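Transcriptional repressor, TetR family (Thermus thermophilus, PDB 3ANP) represses transcription of genes for fatty acid degradation, probably by binding their regulatory DNA, and binds lauroyl-CoA in a pocket of its C-terminal domain. Local coordinates at residues R10-F15 with T45-Y50; V85-F90 with L131-L136. All blocks are in the same frame, centred on the assembly; numbering follows the deposited sequence.

Interaction 1 of 2, residues R10-F15 with T45-Y50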
loop_
_atom_site.group_PDB
_atom_site.type_symbol
_atom_site.label_atom_id
_atom_site.label_comp_id
_atom_site.label_asym_id
_atom_site.label_seq_id
_atom_site.Cartn_x
_atom_site.Cartn_y
_atom_site.Cartn_z
ATOM N N ARG A 10 -2.367 -28.665 -20.899
ATOM C CA ARG A 10 -0.972 -28.549 -20.518
ATOM C C ARG A 10 -0.757 -27.400 -19.526
ATOM O O ARG A 10 -0.006 -27.551 -18.561
ATOM C CB ARG A 10 -0.098 -28.347 -21.753
ATOM C CG ARG A 10 1.341 -28.056 -21.422
ATOM C CD ARG A 10 2.229 -28.202 -22.642
ATOM N NE ARG A 10 2.569 -29.603 -22.871
ATOM C CZ ARG A 10 3.517 -30.016 -23.707
ATOM N NH1 ARG A 10 4.226 -29.131 -24.406
ATOM N NH2 ARG A 10 3.776 -31.314 -23.827
ATOM N N ARG A 11 -1.411 -26.259 -19.753
ATOM C CA ARG A 11 -1.250 -25.136 -18.831
ATOM C C ARG A 11 -1.777 -25.510 -17.447
ATOM O O ARG A 11 -1.144 -25.208 -16.433
ATOM C CB ARG A 11 -1.991 -23.889 -19.328
ATOM C CG ARG A 11 -1.896 -22.699 -18.363
ATOM C CD ARG A 11 -2.630 -21.488 -18.920
ATOM N NE ARG A 11 -1.956 -21.003 -20.117
ATOM C CZ ARG A 11 -0.843 -20.270 -20.101
ATOM N NH1 ARG A 11 -0.290 -19.927 -18.947
ATOM N NH2 ARG A 11 -0.276 -19.903 -21.239
ATOM N N GLU A 12 -2.924 -26.180 -17.398
ATOM C CA GLU A 12 -3.487 -26.542 -16.101
ATOM C C GLU A 12 -2.616 -27.557 -15.357
ATOM O O GLU A 12 -2.493 -27.493 -14.137
ATOM C CB GLU A 12 -4.922 -27.067 -16.253
ATOM C CG GLU A 12 -5.728 -27.039 -14.952
ATOM C CD GLU A 12 -5.800 -28.389 -14.237
ATOM O OE1 GLU A 12 -6.314 -28.433 -13.087
ATOM O OE2 GLU A 12 -5.358 -29.408 -14.819
ATOM N N ARG A 13 -1.991 -28.480 -16.082
ATOM C CA ARG A 13 -1.147 -29.473 -15.427
ATOM C C ARG A 13 0.105 -28.795 -14.854
ATOM O O ARG A 13 0.539 -29.102 -13.745
ATOM C CB ARG A 13 -0.754 -30.580 -16.412
ATOM C CG ARG A 13 -0.118 -31.778 -15.726
ATOM C CD ARG A 13 0.168 -32.918 -16.691
ATOM N NE ARG A 13 1.264 -32.626 -17.614
ATOM C CZ ARG A 13 1.111 -32.416 -18.919
ATOM N NH1 ARG A 13 -0.102 -32.458 -19.464
ATOM N NH2 ARG A 13 2.172 -32.188 -19.686
ATOM N N ILE A 14 0.694 -27.877 -15.615
ATOM C CA ILE A 14 1.866 -27.155 -15.136
ATOM C C ILE A 14 1.443 -26.359 -13.890
ATOM O O ILE A 14 2.130 -26.370 -12.870
ATOM C CB ILE A 14 2.400 -26.189 -16.227
ATOM C CG1 ILE A 14 3.016 -27.006 -17.377
ATOM C CG2 ILE A 14 3.423 -25.211 -15.614
ATOM C CD1 ILE A 14 3.280 -26.205 -18.645
ATOM N N PHE A 15 0.300 -25.675 -13.978
ATOM C CA PHE A 15 -0.202 -24.904 -12.850
ATOM C C PHE A 15 -0.356 -25.786 -11.604
ATOM O O PHE A 15 0.133 -25.453 -10.512
ATOM C CB PHE A 15 -1.546 -24.263 -13.215
ATOM C CG PHE A 15 -2.208 -23.555 -12.065
ATOM C CD1 PHE A 15 -3.215 -24.180 -11.327
ATOM C CD2 PHE A 15 -1.801 -22.276 -11.695
ATOM C CE1 PHE A 15 -3.802 -23.541 -10.233
ATOM C CE2 PHE A 15 -2.378 -21.632 -10.611
ATOM C CZ PHE A 15 -3.385 -22.270 -9.873
ATOM N N THR A 45 9.557 -25.167 -21.869
ATOM C CA THR A 45 8.101 -25.172 -22.026
ATOM C C THR A 45 7.422 -24.518 -20.812
ATOM O O THR A 45 6.425 -23.811 -20.948
ATOM C CB THR A 45 7.583 -26.617 -22.212
ATOM O OG1 THR A 45 8.028 -27.100 -23.478
ATOM C CG2 THR A 45 6.054 -26.679 -22.159
ATOM N N PHE A 46 7.966 -24.751 -19.628
ATOM C CA PHE A 46 7.405 -24.132 -18.438
ATOM C C PHE A 46 7.415 -22.611 -18.623
ATOM O O PHE A 46 6.423 -21.948 -18.342
ATOM C CB PHE A 46 8.223 -24.457 -17.193
ATOM C CG PHE A 46 7.910 -23.550 -16.036
ATOM C CD1 PHE A 46 6.744 -23.734 -15.290
ATOM C CD2 PHE A 46 8.715 -22.444 -15.764
ATOM C CE1 PHE A 46 6.379 -22.823 -14.293
ATOM C CE2 PHE A 46 8.361 -21.526 -14.775
ATOM C CZ PHE A 46 7.191 -21.714 -14.040
ATOM N N PHE A 47 8.535 -22.058 -19.084
ATOM C CA PHE A 47 8.612 -20.609 -19.274
ATOM C C PHE A 47 7.719 -20.082 -20.382
ATOM O O PHE A 47 7.321 -18.909 -20.362
ATOM C CB PHE A 47 10.067 -20.162 -19.492
ATOM C CG PHE A 47 10.876 -20.147 -18.227
ATOM C CD1 PHE A 47 10.492 -19.330 -17.155
ATOM C CD2 PHE A 47 11.990 -20.973 -18.081
ATOM C CE1 PHE A 47 11.209 -19.337 -15.952
ATOM C CE2 PHE A 47 12.717 -20.990 -16.882
ATOM C CZ PHE A 47 12.325 -20.171 -15.818
ATOM N N ASN A 48 7.392 -20.936 -21.347
ATOM C CA ASN A 48 6.507 -20.510 -22.420
ATOM C C ASN A 48 5.121 -20.268 -21.850
ATOM O O ASN A 48 4.408 -19.374 -22.296
ATOM C CB ASN A 48 6.427 -21.566 -23.537
ATOM C CG ASN A 48 7.690 -21.625 -24.366
ATOM O OD1 ASN A 48 8.343 -20.606 -24.576
ATOM N ND2 ASN A 48 8.032 -22.809 -24.855
ATOM N N TYR A 49 4.749 -21.056 -20.847
ATOM C CA TYR A 49 3.430 -20.911 -20.228
ATOM C C TYR A 49 3.402 -19.882 -19.095
ATOM O O TYR A 49 2.422 -19.148 -18.947
ATOM C CB TYR A 49 2.952 -22.273 -19.715
ATOM C CG TYR A 49 2.424 -23.150 -20.839
ATOM C CD1 TYR A 49 1.063 -23.167 -21.152
ATOM C CD2 TYR A 49 3.295 -23.904 -21.631
ATOM C CE1 TYR A 49 0.572 -23.911 -22.229
ATOM C CE2 TYR A 49 2.821 -24.656 -22.706
ATOM C CZ TYR A 49 1.457 -24.652 -22.997
ATOM O OH TYR A 49 0.975 -25.384 -24.048
ATOM N N TYR A 50 4.484 -19.844 -18.315
ATOM C CA TYR A 50 4.656 -18.932 -17.178
ATOM C C TYR A 50 6.077 -18.357 -17.263
ATOM O O TYR A 50 7.035 -18.984 -16.825
ATOM C CB TYR A 50 4.468 -19.710 -15.861
ATOM C CG TYR A 50 3.032 -20.164 -15.642
ATOM C CD1 TYR A 50 2.045 -19.249 -15.244
ATOM C CD2 TYR A 50 2.651 -21.491 -15.873
ATOM C CE1 TYR A 50 0.723 -19.633 -15.087
ATOM C CE2 TYR A 50 1.317 -21.889 -15.710
ATOM C CZ TYR A 50 0.361 -20.954 -15.322
ATOM O OH TYR A 50 -0.963 -21.313 -15.195
HETATM O O HOH W 1 1.831 -17.714 -22.025
#
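Arg11 and Tyr49 meet twice, once through the arginine's chain and once through its tip. CB of Arg11 packs on CD1 of the Tyr49 ring, and the chain then runs out straight until it bends at its third torsion (chi3 -66°), which turns the guanidinium back over the last turn of the other helix. There NH1 gives a hydrogen bond to the backbone O of Tyr49 (2.8 Å), arriving from above the carbonyl plane. One face of the guanidinium lies against Tyr49 CD1, its plane 54° from that of the ring, while NH1 stands over one face of Tyr50 near the rim; the cation-pi geometry to Tyr50 is long and at most weakly attractive. Water 1 accepts from Arg11 NH2 (3.1 Å) and donates to Asn48 O, a second link to the helix end. With an alanine here, Tyr49 O would probably lose this donor, the water link would be broken and parts of both tyrosine rings uncovered. Arg10 lies across Tyr49, roughly perpendicular to it, its CD 3.4 Å from the Tyr49 OH, and its NH1 reaches the Thr45 methyl. Ile14 fills the centre: CG2 comes to the edge of the Phe46 ring (3.6 Å to CD1) and to the edge of Tyr50, and CD1 meets Tyr49 CD2 at 3.8 Å. Tyr50 OH lies 3.6 Å from Phe15 CB but is hydrogen-bonded to Asp59. The axes of the two short segments cross at -103°. Helix 3-25 packs here against the C-terminal end of helix 43-49, the second helix of the predicted helix-turn-helix. Helix 32-39 adjoins through Ile14 and Phe46, and helix 54-77 receives Phe15 and Tyr50.

Interaction 2 of 2, residues V85-F90 with L131-L136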
loop_
_atom_site.group_PDB
_atom_site.type_symbol
_atom_site.label_atom_id
_atom_site.label_comp_id
_atom_site.label_asym_id
_atom_site.label_seq_id
_atom_site.Cartn_x
_atom_site.Cartn_y
_atom_site.Cartn_z
ATOM N N VAL A 85 -22.417 -6.524 2.697
ATOM C CA VAL A 85 -21.683 -7.341 1.736
ATOM C C VAL A 85 -20.220 -6.911 1.773
ATOM O O VAL A 85 -19.321 -7.735 1.628
ATOM C CB VAL A 85 -22.231 -7.203 0.310
ATOM C CG1 VAL A 85 -21.361 -8.041 -0.653
ATOM C CG2 VAL A 85 -23.666 -7.716 0.265
ATOM N N LEU A 86 -19.990 -5.615 1.954
ATOM C CA LEU A 86 -18.629 -5.085 2.058
ATOM C C LEU A 86 -17.924 -5.664 3.280
ATOM O O LEU A 86 -16.788 -6.125 3.182
ATOM C CB LEU A 86 -18.648 -3.572 2.196
ATOM C CG LEU A 86 -18.761 -2.763 0.914
ATOM C CD1 LEU A 86 -18.884 -1.287 1.271
ATOM C CD2 LEU A 86 -17.535 -3.015 0.048
ATOM N N ARG A 87 -18.588 -5.610 4.435
ATOM C CA ARG A 87 -18.010 -6.148 5.668
ATOM C C ARG A 87 -17.704 -7.628 5.494
ATOM O O ARG A 87 -16.673 -8.116 5.952
ATOM C CB ARG A 87 -18.971 -5.999 6.858
ATOM C CG ARG A 87 -19.209 -4.586 7.345
ATOM C CD ARG A 87 -19.694 -4.612 8.794
ATOM N NE ARG A 87 -20.014 -3.279 9.292
ATOM C CZ ARG A 87 -21.125 -2.613 8.990
ATOM N NH1 ARG A 87 -22.030 -3.161 8.189
ATOM N NH2 ARG A 87 -21.332 -1.400 9.487
ATOM N N HIS A 88 -18.621 -8.342 4.849
ATOM C CA HIS A 88 -18.436 -9.769 4.612
ATOM C C HIS A 88 -17.210 -10.020 3.734
ATOM O O HIS A 88 -16.377 -10.885 4.027
ATOM C CB HIS A 88 -19.668 -10.351 3.919
ATOM C CG HIS A 88 -19.506 -11.774 3.496
ATOM N ND1 HIS A 88 -19.592 -12.827 4.382
ATOM C CD2 HIS A 88 -19.243 -12.321 2.285
ATOM C CE1 HIS A 88 -19.391 -13.961 3.734
ATOM N NE2 HIS A 88 -19.175 -13.681 2.460
ATOM N N LEU A 89 -17.106 -9.263 2.647
ATOM C CA LEU A 89 -15.988 -9.431 1.730
ATOM C C LEU A 89 -14.646 -9.302 2.436
ATOM O O LEU A 89 -13.742 -10.113 2.225
ATOM C CB LEU A 89 -16.077 -8.407 0.597
ATOM C CG LEU A 89 -14.890 -8.332 -0.370
ATOM C CD1 LEU A 89 -14.685 -9.651 -1.077
ATOM C CD2 LEU A 89 -15.160 -7.231 -1.383
ATOM N N PHE A 90 -14.510 -8.294 3.288
ATOM C CA PHE A 90 -13.239 -8.102 3.960
ATOM C C PHE A 90 -12.997 -9.149 5.020
ATOM O O PHE A 90 -11.867 -9.543 5.252
ATOM C CB PHE A 90 -13.151 -6.673 4.495
ATOM C CG PHE A 90 -12.984 -5.672 3.398
ATOM C CD1 PHE A 90 -11.798 -5.619 2.674
ATOM C CD2 PHE A 90 -14.041 -4.866 3.006
ATOM C CE1 PHE A 90 -11.670 -4.779 1.569
ATOM C CE2 PHE A 90 -13.927 -4.022 1.899
ATOM C CZ PHE A 90 -12.742 -3.980 1.181
ATOM N N LEU A 131 -14.142 -4.879 -8.092
ATOM C CA LEU A 131 -15.162 -5.686 -7.410
ATOM C C LEU A 131 -15.799 -4.822 -6.293
ATOM O O LEU A 131 -17.026 -4.810 -6.092
ATOM C CB LEU A 131 -14.525 -6.955 -6.803
ATOM C CG LEU A 131 -15.458 -7.816 -5.923
ATOM C CD1 LEU A 131 -16.755 -8.097 -6.671
ATOM C CD2 LEU A 131 -14.772 -9.139 -5.544
ATOM N N ILE A 132 -14.967 -4.096 -5.557
ATOM C CA ILE A 132 -15.499 -3.232 -4.492
ATOM C C ILE A 132 -16.434 -2.181 -5.105
ATOM O O ILE A 132 -17.507 -1.888 -4.562
ATOM C CB ILE A 132 -14.348 -2.541 -3.716
ATOM C CG1 ILE A 132 -13.592 -3.591 -2.892
ATOM C CG2 ILE A 132 -14.897 -1.432 -2.801
ATOM C CD1 ILE A 132 -12.272 -3.100 -2.341
ATOM N N ALA A 133 -16.046 -1.638 -6.257
ATOM C CA ALA A 133 -16.877 -0.636 -6.920
ATOM C C ALA A 133 -18.271 -1.184 -7.224
ATOM O O ALA A 133 -19.251 -0.436 -7.200
ATOM C CB ALA A 133 -16.207 -0.151 -8.212
ATOM N N GLU A 134 -18.371 -2.481 -7.515
ATOM C CA GLU A 134 -19.682 -3.068 -7.807
ATOM C C GLU A 134 -20.573 -3.028 -6.563
ATOM O O GLU A 134 -21.788 -2.899 -6.667
ATOM C CB GLU A 134 -19.555 -4.529 -8.278
ATOM C CG GLU A 134 -19.026 -4.726 -9.708
ATOM C CD GLU A 134 -18.902 -6.203 -10.086
ATOM O OE1 GLU A 134 -19.747 -7.013 -9.647
ATOM O OE2 GLU A 134 -17.966 -6.556 -10.830
ATOM N N ILE A 135 -19.975 -3.149 -5.383
ATOM C CA ILE A 135 -20.763 -3.113 -4.155
ATOM C C ILE A 135 -21.169 -1.667 -3.841
ATOM O O ILE A 135 -22.265 -1.408 -3.338
ATOM C CB ILE A 135 -19.966 -3.713 -2.977
ATOM C CG1 ILE A 135 -19.637 -5.186 -3.278
ATOM C CG2 ILE A 135 -20.771 -3.608 -1.696
ATOM C CD1 ILE A 135 -18.660 -5.820 -2.323
ATOM N N LEU A 136 -20.291 -0.723 -4.149
ATOM C CA LEU A 136 -20.587 0.688 -3.899
ATOM C C LEU A 136 -21.692 1.207 -4.813
ATOM O O LEU A 136 -22.458 2.091 -4.424
ATOM C CB LEU A 136 -19.333 1.550 -4.109
ATOM C CG LEU A 136 -18.110 1.202 -3.264
ATOM C CD1 LEU A 136 -16.941 2.093 -3.673
ATOM C CD2 LEU A 136 -18.449 1.360 -1.794
#
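Residues 85-90 and 131-136 are helical throughout and run nearly antiparallel, at 158° between their directions, with axes 10.6 Å apart. Leu86 and Ile135 face each other most closely in the backbone, their CA atoms 6.9 Å apart, and their side chains pass alongside each other, pointing opposite ways. A chi1 of -61° sets CG1 of Ile135 beside its backbone N and swings CG2 onto Leu86 CG, 3.4 Å away, tighter than usual for two carbons. The other branch of Ile135 ends in CD1, which touches Val85 CG1 and Leu89 CD2, both at 3.9 Å. One turn back, Ile132 CD1 comes to the edge of the Phe90 ring, 3.7 Å from CZ, the two side chains crossing nearly squarely. Leu136 CD2 meets Leu86 CD1 at 4.1 Å. No hydrogen bond joins the segments; the interface is wholly apolar and buried. Helix 54-77 touches Val85, Leu131 and Ile135, helix 151-172 takes Phe90, Ile132 and Leu136, and Met193 of the second subunit packs on Leu136. This is helix-on-helix packing in the hydrophobic core of the all-helical C-terminal domain of a TetR-family repressor, the side chain of Ile132 about 8 Å from the bound dodecyl-CoA.

Along the chain both segments of interaction 1 precede those of interaction 2, and the two contacts lie on opposite sides of the chain's centre, 33 Å apart between centres and about 18 Å between nearest atoms. They do not touch. The first joins helices 3-25 and 43-49 around the predicted DNA-binding motif; the second joins helices 82-99 and 128-142 of the C-terminal domain. Helix 54-77 packs against both, its N-terminal part meeting interaction 1 and its C-terminal part interaction 2. It thus spans the two regions, consistent with the TetR-family scheme in which a ligand bound in the C-terminal domain influences the DNA-binding helices.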